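Local coordinates for LAE5 (Uncultured bacterium, PDB 5JD3), which probably hydrolyses ester bonds, as a member of the GDSL-like lipase/acylhydrolase family, at residues V107-G112 against E141-T146; M153-P158 against R182-H187; L30-I33 against I37-A40; V79-S84 against F100-D105. All blocks are in the same frame, centred on the assembly; numbering follows the deposited sequence.

How the contacts relate
All four contacts tie helices or loops to one parallel sheet, in which strand 29-34 lies between 77-82 and 106-110, and 106-110 is followed by 152-156 and then 190-192. Along the chain they come in series: contact 3, contact 4, contact 1, contact 2. Contacts 3 and 4 have centres about 8 Å apart and share the neighbouring strands 29-34 and 77-82; contacts 1 and 2, also about 8 Å apart, share 106-110 and 152-156. Contacts 2 and 4 are about 17 Å apart between centres. Each contact is thus a local step in building an alpha/beta/alpha sandwich, in which strand 29-34, next to the edge strand 77-82, leads to the probable catalytic serine.

Contact 1: residues V107-G112 against E141-T146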
loop_
_atom_site.group_PDB
_atom_site.type_symbol
_atom_site.label_atom_id
_atom_site.label_comp_id
_atom_site.label_asym_id
_atom_site.label_seq_id
_atom_site.Cartn_x
_atom_site.Cartn_y
_atom_site.Cartn_z
ATOM N N VAL A 107 -11.120 2.170 1.378
ATOM C CA VAL A 107 -10.073 1.224 1.737
ATOM C C VAL A 107 -8.910 1.306 0.757
ATOM O O VAL A 107 -9.090 1.143 -0.450
ATOM C CB VAL A 107 -10.593 -0.227 1.776
ATOM C CG1 VAL A 107 -9.434 -1.202 1.917
ATOM C CG2 VAL A 107 -11.584 -0.406 2.910
ATOM N N ALA A 108 -7.720 1.570 1.283
ATOM C CA ALA A 108 -6.509 1.545 0.478
ATOM C C ALA A 108 -5.690 0.313 0.837
ATOM O O ALA A 108 -5.426 0.056 2.011
ATOM C CB ALA A 108 -5.698 2.812 0.683
ATOM N N MET A 109 -5.300 -0.456 -0.171
ATOM C CA MET A 109 -4.543 -1.675 0.071
ATOM C C MET A 109 -3.244 -1.710 -0.720
ATOM O O MET A 109 -3.221 -1.445 -1.923
ATOM C CB MET A 109 -5.390 -2.906 -0.261
ATOM C CG MET A 109 -4.616 -4.214 -0.226
ATOM S SD MET A 109 -5.691 -5.660 -0.240
ATOM C CE MET A 109 -6.842 -5.213 -1.535
ATOM N N MET A 110 -2.160 -2.033 -0.025
ATOM C CA MET A 110 -0.864 -2.207 -0.657
ATOM C C MET A 110 -0.230 -3.507 -0.184
ATOM O O MET A 110 0.217 -3.614 0.958
ATOM C CB MET A 110 0.050 -1.026 -0.351
ATOM C CG MET A 110 1.468 -1.237 -0.821
ATOM S SD MET A 110 2.533 0.169 -0.489
ATOM C CE MET A 110 4.117 -0.619 -0.696
ATOM N N ILE A 111 -0.200 -4.499 -1.067
ATOM C CA ILE A 111 0.296 -5.818 -0.707
ATOM C C ILE A 111 0.929 -6.497 -1.920
ATOM O O ILE A 111 0.541 -6.238 -3.061
ATOM C CB ILE A 111 -0.843 -6.697 -0.127
ATOM C CG1 ILE A 111 -0.276 -7.866 0.681
ATOM C CG2 ILE A 111 -1.794 -7.166 -1.226
ATOM C CD1 ILE A 111 0.386 -7.442 1.975
ATOM N N GLY A 112 1.922 -7.347 -1.675
ATOM C CA GLY A 112 2.584 -8.055 -2.754
ATOM C C GLY A 112 4.092 -8.138 -2.613
ATOM O O GLY A 112 4.716 -9.054 -3.148
ATOM N N GLU A 141 -10.593 -11.556 -4.654
ATOM C CA GLU A 141 -11.638 -11.905 -3.705
ATOM C C GLU A 141 -11.818 -10.894 -2.589
ATOM O O GLU A 141 -12.911 -10.585 -2.217
ATOM C CB GLU A 141 -11.494 -13.335 -3.201
ATOM C CG GLU A 141 -12.212 -13.702 -1.907
ATOM C CD GLU A 141 -13.761 -13.754 -1.942
ATOM O OE1 GLU A 141 -14.409 -13.722 -3.028
ATOM O OE2 GLU A 141 -14.375 -13.833 -0.855
ATOM N N LEU A 142 -10.719 -10.383 -2.065
ATOM C CA LEU A 142 -10.805 -9.347 -1.041
ATOM C C LEU A 142 -11.489 -8.101 -1.589
ATOM O O LEU A 142 -12.337 -7.500 -0.929
ATOM C CB LEU A 142 -9.415 -8.990 -0.512
ATOM C CG LEU A 142 -8.662 -10.074 0.260
ATOM C CD1 LEU A 142 -7.297 -9.565 0.694
ATOM C CD2 LEU A 142 -9.473 -10.538 1.460
ATOM N N VAL A 143 -11.111 -7.721 -2.804
ATOM C CA VAL A 143 -11.684 -6.553 -3.460
ATOM C C VAL A 143 -13.162 -6.767 -3.773
ATOM O O VAL A 143 -13.985 -5.876 -3.553
ATOM C CB VAL A 143 -10.923 -6.216 -4.757
ATOM C CG1 VAL A 143 -11.717 -5.242 -5.606
ATOM C CG2 VAL A 143 -9.543 -5.656 -4.432
ATOM N N ALA A 144 -13.493 -7.955 -4.269
ATOM C CA ALA A 144 -14.870 -8.286 -4.629
ATOM C C ALA A 144 -15.817 -8.180 -3.436
ATOM O O ALA A 144 -16.980 -7.803 -3.590
ATOM C CB ALA A 144 -14.936 -9.683 -5.229
ATOM N N ARG A 145 -15.317 -8.510 -2.249
ATOM C CA ARG A 145 -16.125 -8.444 -1.036
ATOM C C ARG A 145 -16.172 -7.037 -0.446
ATOM O O ARG A 145 -17.084 -6.705 0.309
ATOM C CB ARG A 145 -15.594 -9.417 0.021
ATOM C CG ARG A 145 -15.827 -10.885 -0.285
ATOM C CD ARG A 145 -16.273 -11.632 0.966
ATOM N NE ARG A 145 -15.409 -11.355 2.111
ATOM C CZ ARG A 145 -14.434 -12.158 2.526
ATOM N NH1 ARG A 145 -14.196 -13.298 1.893
ATOM N NH2 ARG A 145 -13.700 -11.823 3.578
ATOM N N THR A 146 -15.186 -6.214 -0.795
ATOM C CA THR A 146 -15.030 -4.903 -0.173
ATOM C C THR A 146 -15.555 -3.767 -1.052
ATOM O O THR A 146 -16.041 -2.757 -0.547
ATOM C CB THR A 146 -13.549 -4.633 0.171
ATOM O OG1 THR A 146 -13.032 -5.722 0.945
ATOM C CG2 THR A 146 -13.401 -3.344 0.965
#
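Met109 and Val107 project from strand 107-110 onto helix 141-146, and the longer methionine carries most of the contact. Its CB is flanked by Leu155 and Ile33 on the two adjoining strands. From there CG stands anti to the backbone N (chi1 172°); it makes no close approach to the helix segment itself but serves as the link that carries the chain outward, so that SD arrives 4.3 Å from Leu142 CD1. A bend at the last torsion (chi3 46°) then turns CE aside to Val143 CG2, 4.0 Å away. The helix runs antiparallel to the strand, their short axes 11.2 Å apart, as expected for a helix lying over one face of the parallel sheet in an alpha/beta/alpha sandwich; helix 132-146 leads on to the next strand, 152-156. Closer to the helix end, Val107 CG2 meets Thr146 CG2 at 4.0 Å, the two side chains crossing nearly at right angles. Thr146 OG1 faces back to its own helix and bonds to Leu142 O at 2.7 Å, with Trp95 NE1 as a further, weak partner. With methyl and hydroxyl both gone, as in an alanine here, Val107 CG2 would probably face a gap and Leu142 O would lose its hydroxyl partner.

Contact 2: residues M153-P158 against R182-H187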
loop_
_atom_site.group_PDB
_atom_site.type_symbol
_atom_site.label_atom_id
_atom_site.label_comp_id
_atom_site.label_asym_id
_atom_site.label_seq_id
_atom_site.Cartn_x
_atom_site.Cartn_y
_atom_site.Cartn_z
ATOM N N MET A 153 -12.329 2.180 -3.435
ATOM C CA MET A 153 -11.239 1.303 -3.029
ATOM C C MET A 153 -9.980 1.589 -3.837
ATOM O O MET A 153 -10.010 1.614 -5.067
ATOM C CB MET A 153 -11.646 -0.162 -3.181
ATOM C CG MET A 153 -10.691 -1.131 -2.508
ATOM S SD MET A 153 -11.454 -2.721 -2.144
ATOM C CE MET A 153 -10.192 -3.469 -1.117
ATOM N N ILE A 154 -8.872 1.805 -3.134
ATOM C CA ILE A 154 -7.611 2.156 -3.777
ATOM C C ILE A 154 -6.594 1.025 -3.679
ATOM O O ILE A 154 -6.316 0.520 -2.591
ATOM C CB ILE A 154 -6.998 3.431 -3.158
ATOM C CG1 ILE A 154 -7.983 4.600 -3.237
ATOM C CG2 ILE A 154 -5.694 3.785 -3.849
ATOM C CD1 ILE A 154 -8.744 4.852 -1.952
ATOM N N LEU A 155 -6.039 0.632 -4.820
ATOM C CA LEU A 155 -5.013 -0.402 -4.848
ATOM C C LEU A 155 -3.649 0.194 -5.176
ATOM O O LEU A 155 -3.450 0.757 -6.252
ATOM C CB LEU A 155 -5.370 -1.493 -5.860
ATOM C CG LEU A 155 -6.691 -2.221 -5.601
ATOM C CD1 LEU A 155 -6.870 -3.383 -6.567
ATOM C CD2 LEU A 155 -6.761 -2.699 -4.160
ATOM N N LEU A 156 -2.717 0.073 -4.237
ATOM C CA LEU A 156 -1.359 0.562 -4.438
ATOM C C LEU A 156 -0.444 -0.594 -4.818
ATOM O O LEU A 156 -0.320 -1.567 -4.073
ATOM C CB LEU A 156 -0.835 1.265 -3.183
ATOM C CG LEU A 156 -1.499 2.580 -2.757
ATOM C CD1 LEU A 156 -2.782 2.339 -1.972
ATOM C CD2 LEU A 156 -0.528 3.432 -1.952
ATOM N N THR A 157 0.192 -0.483 -5.981
ATOM C CA THR A 157 1.022 -1.560 -6.505
ATOM C C THR A 157 2.220 -1.847 -5.603
ATOM O O THR A 157 2.781 -0.934 -4.993
ATOM C CB THR A 157 1.524 -1.241 -7.936
ATOM O OG1 THR A 157 2.224 -2.372 -8.469
ATOM C CG2 THR A 157 2.449 -0.036 -7.936
ATOM N N PRO A 158 2.599 -3.128 -5.492
ATOM C CA PRO A 158 3.853 -3.452 -4.811
ATOM C C PRO A 158 5.023 -2.929 -5.629
ATOM O O PRO A 158 4.877 -2.738 -6.836
ATOM C CB PRO A 158 3.844 -4.981 -4.757
ATOM C CG PRO A 158 2.979 -5.388 -5.907
ATOM C CD PRO A 158 1.912 -4.334 -5.989
ATOM N N ARG A 182 -5.037 -5.586 -13.228
ATOM C CA ARG A 182 -6.186 -6.206 -13.878
ATOM C C ARG A 182 -7.292 -6.522 -12.875
ATOM O O ARG A 182 -8.427 -6.798 -13.263
ATOM C CB ARG A 182 -5.767 -7.477 -14.624
ATOM C CG ARG A 182 -5.267 -8.602 -13.739
ATOM C CD ARG A 182 -4.892 -9.816 -14.573
ATOM N NE ARG A 182 -6.032 -10.337 -15.321
ATOM C CZ ARG A 182 -5.952 -11.307 -16.227
ATOM N NH1 ARG A 182 -4.781 -11.863 -16.504
ATOM N NH2 ARG A 182 -7.043 -11.718 -16.859
ATOM N N VAL A 183 -6.961 -6.480 -11.589
ATOM C CA VAL A 183 -7.966 -6.626 -10.542
ATOM C C VAL A 183 -8.658 -5.287 -10.308
ATOM O O VAL A 183 -9.878 -5.224 -10.146
ATOM C CB VAL A 183 -7.352 -7.138 -9.222
ATOM C CG1 VAL A 183 -8.378 -7.094 -8.100
ATOM C CG2 VAL A 183 -6.824 -8.552 -9.399
ATOM N N ALA A 184 -7.869 -4.216 -10.304
ATOM C CA ALA A 184 -8.397 -2.868 -10.134
ATOM C C ALA A 184 -9.334 -2.500 -11.279
ATOM O O ALA A 184 -10.418 -1.960 -11.057
ATOM C CB ALA A 184 -7.260 -1.861 -10.035
ATOM N N GLU A 185 -8.908 -2.800 -12.502
ATOM C CA GLU A 185 -9.709 -2.526 -13.691
ATOM C C GLU A 185 -11.017 -3.310 -13.656
ATOM O O GLU A 185 -12.063 -2.814 -14.074
ATOM C CB GLU A 185 -8.911 -2.868 -14.957
ATOM C CG GLU A 185 -9.609 -2.548 -16.281
ATOM C CD GLU A 185 -10.600 -3.616 -16.716
ATOM O OE1 GLU A 185 -10.448 -4.782 -16.295
ATOM O OE2 GLU A 185 -11.531 -3.288 -17.482
ATOM N N ARG A 186 -10.946 -4.535 -13.150
ATOM C CA ARG A 186 -12.083 -5.446 -13.166
ATOM C C ARG A 186 -13.182 -5.020 -12.194
ATOM O O ARG A 186 -14.357 -5.319 -12.407
ATOM C CB ARG A 186 -11.612 -6.866 -12.843
ATOM C CG ARG A 186 -12.595 -7.963 -13.205
ATOM C CD ARG A 186 -11.858 -9.258 -13.506
ATOM N NE ARG A 186 -10.866 -9.568 -12.480
ATOM C CZ ARG A 186 -9.947 -10.523 -12.592
ATOM N NH1 ARG A 186 -9.888 -11.263 -13.690
ATOM N NH2 ARG A 186 -9.085 -10.733 -11.608
ATOM N N HIS A 187 -12.800 -4.316 -11.134
ATOM C CA HIS A 187 -13.760 -3.891 -10.120
ATOM C C HIS A 187 -13.870 -2.372 -10.028
ATOM O O HIS A 187 -14.545 -1.844 -9.144
ATOM C CB HIS A 187 -13.383 -4.470 -8.756
ATOM C CG HIS A 187 -13.412 -5.965 -8.706
ATOM N ND1 HIS A 187 -14.585 -6.685 -8.631
ATOM C CD2 HIS A 187 -12.412 -6.878 -8.720
ATOM C CE1 HIS A 187 -14.307 -7.975 -8.603
ATOM N NE2 HIS A 187 -12.995 -8.120 -8.655
#
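This is a small, buried, wholly apolar contact between strand 153-156 and the last turns of helix 168-187, where a single leucine bridges sheet and helix. Leu155 points toward the helix, and its CA lies 6.7 Å from that of Ala184. The reach of the side chain comes from its torsions: CG lies anti to the carbonyl carbon (chi1 -60°), and CD1 continues outward from CA in an extended line (chi2 -174°). CD1 therefore lands on the helix backbone as much as on a side chain, 3.8 Å from Ala184 CB and 3.9 Å from Ala184 CA. Val183 CG1 adds a looser touch, 4.3 Å from the same methyl. The small alanine lets the helix sit this close, and its CB also packs on Leu191 of the strand that follows. Leu155's other branch faces the neighbouring strand 106-110, where it packs on Met109. Ile154 points the other way, to the opposite face of the sheet, and packs there on Tyr23 and Phe24.

Backbone bonds in this last part of the helix are weak, as in Arg186 N to Arg182 O at 3.4 Å. Side chains tie this end to the adjacent helix 132-146: His187 NE2 is hydrogen-bonded to Asp140 OD1, and His187 CD2 packs 3.6 Å from Val143 CG1. Strand 152-156, helix 168-187 and strand 190-192 together form a beta-alpha-beta crossover between neighbouring parallel strands, the repeating unit of doubly wound alpha/beta folds such as that of GDSL hydrolases.

Contact 3: residues L30-I33 against I37-A40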
loop_
_atom_site.group_PDB
_atom_site.type_symbol
_atom_site.label_atom_id
_atom_site.label_comp_id
_atom_site.label_asym_id
_atom_site.label_seq_id
_atom_site.Cartn_x
_atom_site.Cartn_y
_atom_site.Cartn_z
ATOM N N LEU A 30 -10.750 6.629 5.952
ATOM C CA LEU A 30 -9.939 5.806 5.066
ATOM C C LEU A 30 -9.091 4.811 5.852
ATOM O O LEU A 30 -8.304 5.197 6.716
ATOM C CB LEU A 30 -9.038 6.685 4.195
ATOM C CG LEU A 30 -7.928 5.968 3.423
ATOM C CD1 LEU A 30 -8.502 4.988 2.411
ATOM C CD2 LEU A 30 -7.015 6.975 2.740
ATOM N N VAL A 31 -9.258 3.528 5.547
ATOM C CA VAL A 31 -8.462 2.484 6.176
ATOM C C VAL A 31 -7.394 1.981 5.212
ATOM O O VAL A 31 -7.705 1.488 4.128
ATOM C CB VAL A 31 -9.335 1.302 6.641
ATOM C CG1 VAL A 31 -8.471 0.094 6.970
ATOM C CG2 VAL A 31 -10.178 1.706 7.841
ATOM N N ILE A 32 -6.134 2.117 5.612
ATOM C CA ILE A 32 -5.015 1.680 4.786
ATOM C C ILE A 32 -4.353 0.449 5.394
ATOM O O ILE A 32 -3.851 0.490 6.518
ATOM C CB ILE A 32 -3.975 2.800 4.612
ATOM C CG1 ILE A 32 -4.654 4.073 4.100
ATOM C CG2 ILE A 32 -2.870 2.359 3.666
ATOM C CD1 ILE A 32 -3.728 5.264 3.997
ATOM N N ILE A 33 -4.354 -0.647 4.641
ATOM C CA ILE A 33 -3.878 -1.927 5.147
ATOM C C ILE A 33 -2.782 -2.502 4.247
ATOM O O ILE A 33 -2.821 -2.346 3.027
ATOM C CB ILE A 33 -5.053 -2.931 5.278
ATOM C CG1 ILE A 33 -4.593 -4.244 5.916
ATOM C CG2 ILE A 33 -5.715 -3.177 3.927
ATOM C CD1 ILE A 33 -5.721 -5.216 6.183
ATOM N N ILE A 37 5.607 -1.599 5.073
ATOM C CA ILE A 37 5.654 -0.309 4.398
ATOM C C ILE A 37 4.451 0.532 4.821
ATOM O O ILE A 37 4.529 1.758 4.891
ATOM C CB ILE A 37 5.685 -0.476 2.866
ATOM C CG1 ILE A 37 6.852 -1.377 2.461
ATOM C CG2 ILE A 37 5.805 0.875 2.177
ATOM C CD1 ILE A 37 8.204 -0.860 2.907
ATOM N N THR A 38 3.344 -0.141 5.120
ATOM C CA THR A 38 2.169 0.522 5.670
ATOM C C THR A 38 2.305 0.660 7.186
ATOM O O THR A 38 2.020 1.717 7.750
ATOM C CB THR A 38 0.878 -0.245 5.337
ATOM O OG1 THR A 38 0.760 -0.388 3.916
ATOM C CG2 THR A 38 -0.339 0.497 5.867
ATOM N N ASP A 39 2.743 -0.421 7.827
ATOM C CA ASP A 39 2.966 -0.459 9.273
ATOM C C ASP A 39 3.852 0.694 9.730
ATOM O O ASP A 39 3.425 1.541 10.516
ATOM C CB ASP A 39 3.600 -1.798 9.669
ATOM C CG ASP A 39 3.566 -2.052 11.169
ATOM O OD1 ASP A 39 3.514 -1.085 11.956
ATOM O OD2 ASP A 39 3.604 -3.237 11.561
ATOM N N ALA A 40 5.088 0.706 9.238
ATOM C CA ALA A 40 6.050 1.771 9.518
ATOM C C ALA A 40 6.310 1.967 11.013
ATOM O O ALA A 40 6.630 3.071 11.454
ATOM C CB ALA A 40 5.581 3.078 8.892
#
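Thr38 meets the later part of strand 29-34 with its methyl group. CG2 stands anti to the backbone N and slots against Ile32, lying 3.6 Å from Ile32 O and 3.8 Å from Ile32 CG2. That isoleucine branch is itself anti to its own N, which turns it toward the short helix. Thr38 OG1 comes only to 4.1 Å from Ile33 C; its hydrogen-bond partner is Tyr59 OH, on helix 59-70. With a valine in place of this threonine the hydroxyl is gone, and Tyr59 OH would probably lose this partner. In the next shell the backbone of the helix is fixed too, since Thr38 O receives Asn80 ND2. Asp39 points away from the strand and holds the following loop, with OD1 bonded to Arg42 N and OD2 to Ser84 OG. Between the two segments lies Ser36, whose placement relative to His216 and Asp213 is consistent with a catalytic triad and which is probably the nucleophile, so the contact packs the turn that carries it. Strand 29-34 lies between 77-82 and 106-110: Ile32 faces Tyr59, Val60 and Leu63 of helix 59-70, while Ile33, pointing away from Thr38, packs on Leu91 and Trp95 of helix 88-100.

Contact 4: residues V79-S84 against F100-D105; sequences VNQGNS and FGLKPD
Val79 and Gln81, two residues apart on strand 79-82, meet Leu102 from a loop that stays well clear of the strand backbone, the nearest CA atoms being those of Val79 and Pro104 at 9.1 Å. The loop belongs to the connection that carries the chain from strand 77-82 through helix 88-100 to strand 106-110, a beta-alpha-beta crossover that steps over strand 29-34 in between. It leaves the helix in a type I turn, Lys103 N bonding to Phe100 O at 3.2 Å, and Lys103 then takes a positive phi that redirects the chain toward the next strand.

Leu102 supplies the loop's side of the contact. Its CD1, extended from CA (chi2 -176°), comes to 4.1 Å from Val79 CG1 and equally close to Gln81 CG, so one methyl rests on two strand residues of the same face. Gln81 approaches from the opposite direction, its chain bent at chi2, and offers its aliphatic part to the leucine; its backbone O receives Arg94 NH2 of helix 88-100. Leu102 O, in turn, is held by Lys29 NZ. Asn80 forms an Asx turn: its OD1 accepts the backbone N of Gly82 at 2.9 Å, with an angle of 154° at the hydrogen and the donor tilted 18° from the amide's carbonyl plane.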
loop_
_atom_site.group_PDB
_atom_site.type_symbol
_atom_site.label_atom_id
_atom_site.label_comp_id
_atom_site.label_asym_id
_atom_site.label_seq_id
_atom_site.Cartn_x
_atom_site.Cartn_y
_atom_site.Cartn_z
ATOM N N VAL A 79 -6.789 5.554 9.008
ATOM C CA VAL A 79 -6.487 4.430 9.887
ATOM C C VAL A 79 -5.369 3.566 9.309
ATOM O O VAL A 79 -5.437 3.142 8.155
ATOM C CB VAL A 79 -7.723 3.540 10.120
ATOM C CG1 VAL A 79 -7.450 2.533 11.229
ATOM C CG2 VAL A 79 -8.942 4.388 10.452
ATOM N N ASN A 80 -4.343 3.305 10.113
ATOM C CA ASN A 80 -3.244 2.447 9.687
ATOM C C ASN A 80 -3.443 1.015 10.174
ATOM O O ASN A 80 -3.436 0.751 11.375
ATOM C CB ASN A 80 -1.906 2.996 10.193
ATOM C CG ASN A 80 -0.706 2.298 9.565
ATOM O OD1 ASN A 80 -0.813 1.190 9.038
ATOM N ND2 ASN A 80 0.449 2.951 9.626
ATOM N N GLN A 81 -3.616 0.092 9.234
ATOM C CA GLN A 81 -3.775 -1.316 9.570
ATOM C C GLN A 81 -2.684 -2.165 8.927
ATOM O O GLN A 81 -2.926 -3.301 8.521
ATOM C CB GLN A 81 -5.157 -1.817 9.142
ATOM C CG GLN A 81 -6.285 -1.363 10.053
ATOM C CD GLN A 81 -6.170 -1.942 11.451
ATOM O OE1 GLN A 81 -6.138 -3.159 11.630
ATOM N NE2 GLN A 81 -6.100 -1.069 12.450
ATOM N N GLY A 82 -1.481 -1.606 8.842
ATOM C CA GLY A 82 -0.353 -2.311 8.263
ATOM C C GLY A 82 0.330 -3.241 9.250
ATOM O O GLY A 82 0.628 -2.852 10.379
ATOM N N ASN A 83 0.570 -4.476 8.818
ATOM C CA ASN A 83 1.271 -5.465 9.634
ATOM C C ASN A 83 2.517 -5.982 8.924
ATOM O O ASN A 83 2.430 -6.494 7.812
ATOM C CB ASN A 83 0.347 -6.638 9.974
ATOM C CG ASN A 83 -0.741 -6.262 10.962
ATOM O OD1 ASN A 83 -0.954 -5.086 11.256
ATOM N ND2 ASN A 83 -1.438 -7.266 11.479
ATOM N N SER A 84 3.670 -5.855 9.573
ATOM C CA SER A 84 4.943 -6.253 8.975
ATOM C C SER A 84 4.990 -7.735 8.605
ATOM O O SER A 84 4.445 -8.581 9.312
ATOM C CB SER A 84 6.098 -5.929 9.926
ATOM O OG SER A 84 6.151 -4.542 10.209
ATOM N N PHE A 100 -13.480 -4.759 7.590
ATOM C CA PHE A 100 -14.935 -4.689 7.697
ATOM C C PHE A 100 -15.390 -4.250 9.085
ATOM O O PHE A 100 -16.368 -3.514 9.222
ATOM C CB PHE A 100 -15.562 -6.041 7.353
ATOM C CG PHE A 100 -15.470 -6.401 5.898
ATOM C CD1 PHE A 100 -15.331 -5.416 4.934
ATOM C CD2 PHE A 100 -15.529 -7.724 5.493
ATOM C CE1 PHE A 100 -15.248 -5.745 3.593
ATOM C CE2 PHE A 100 -15.447 -8.060 4.156
ATOM C CZ PHE A 100 -15.307 -7.068 3.204
ATOM N N GLY A 101 -14.670 -4.695 10.109
ATOM C CA GLY A 101 -15.028 -4.397 11.484
ATOM C C GLY A 101 -14.810 -2.950 11.885
ATOM O O GLY A 101 -15.106 -2.563 13.015
ATOM N N LEU A 102 -14.291 -2.146 10.962
ATOM C CA LEU A 102 -14.043 -0.737 11.235
ATOM C C LEU A 102 -15.011 0.157 10.466
ATOM O O LEU A 102 -15.021 1.372 10.652
ATOM C CB LEU A 102 -12.598 -0.373 10.889
ATOM C CG LEU A 102 -11.532 -1.131 11.683
ATOM C CD1 LEU A 102 -10.138 -0.622 11.345
ATOM C CD2 LEU A 102 -11.800 -1.024 13.176
ATOM N N LYS A 103 -15.836 -0.417 9.607
ATOM C CA LYS A 103 -16.808 0.337 8.818
ATOM C C LYS A 103 -16.244 1.495 8.033
ATOM O O LYS A 103 -16.632 2.614 8.223
ATOM C CB LYS A 103 -17.982 0.792 9.675
ATOM C CG LYS A 103 -18.762 -0.302 10.350
ATOM C CD LYS A 103 -19.020 0.057 11.799
ATOM C CE LYS A 103 -19.819 -0.986 12.575
ATOM N NZ LYS A 103 -19.598 -2.421 12.217
ATOM N N PRO A 104 -15.304 1.243 7.155
ATOM C CA PRO A 104 -14.642 2.359 6.476
ATOM C C PRO A 104 -15.439 2.884 5.288
ATOM O O PRO A 104 -16.262 2.163 4.724
ATOM C CB PRO A 104 -13.327 1.738 6.012
ATOM C CG PRO A 104 -13.691 0.320 5.726
ATOM C CD PRO A 104 -14.777 -0.058 6.704
ATOM N N ASP A 105 -15.191 4.137 4.919
ATOM C CA ASP A 105 -15.791 4.719 3.726
ATOM C C ASP A 105 -14.906 4.424 2.523
ATOM O O ASP A 105 -15.389 4.257 1.404
ATOM C CB ASP A 105 -15.981 6.227 3.899
ATOM C CG ASP A 105 -16.914 6.567 5.043
ATOM O OD1 ASP A 105 -18.058 6.065 5.049
ATOM O OD2 ASP A 105 -16.500 7.329 5.942
#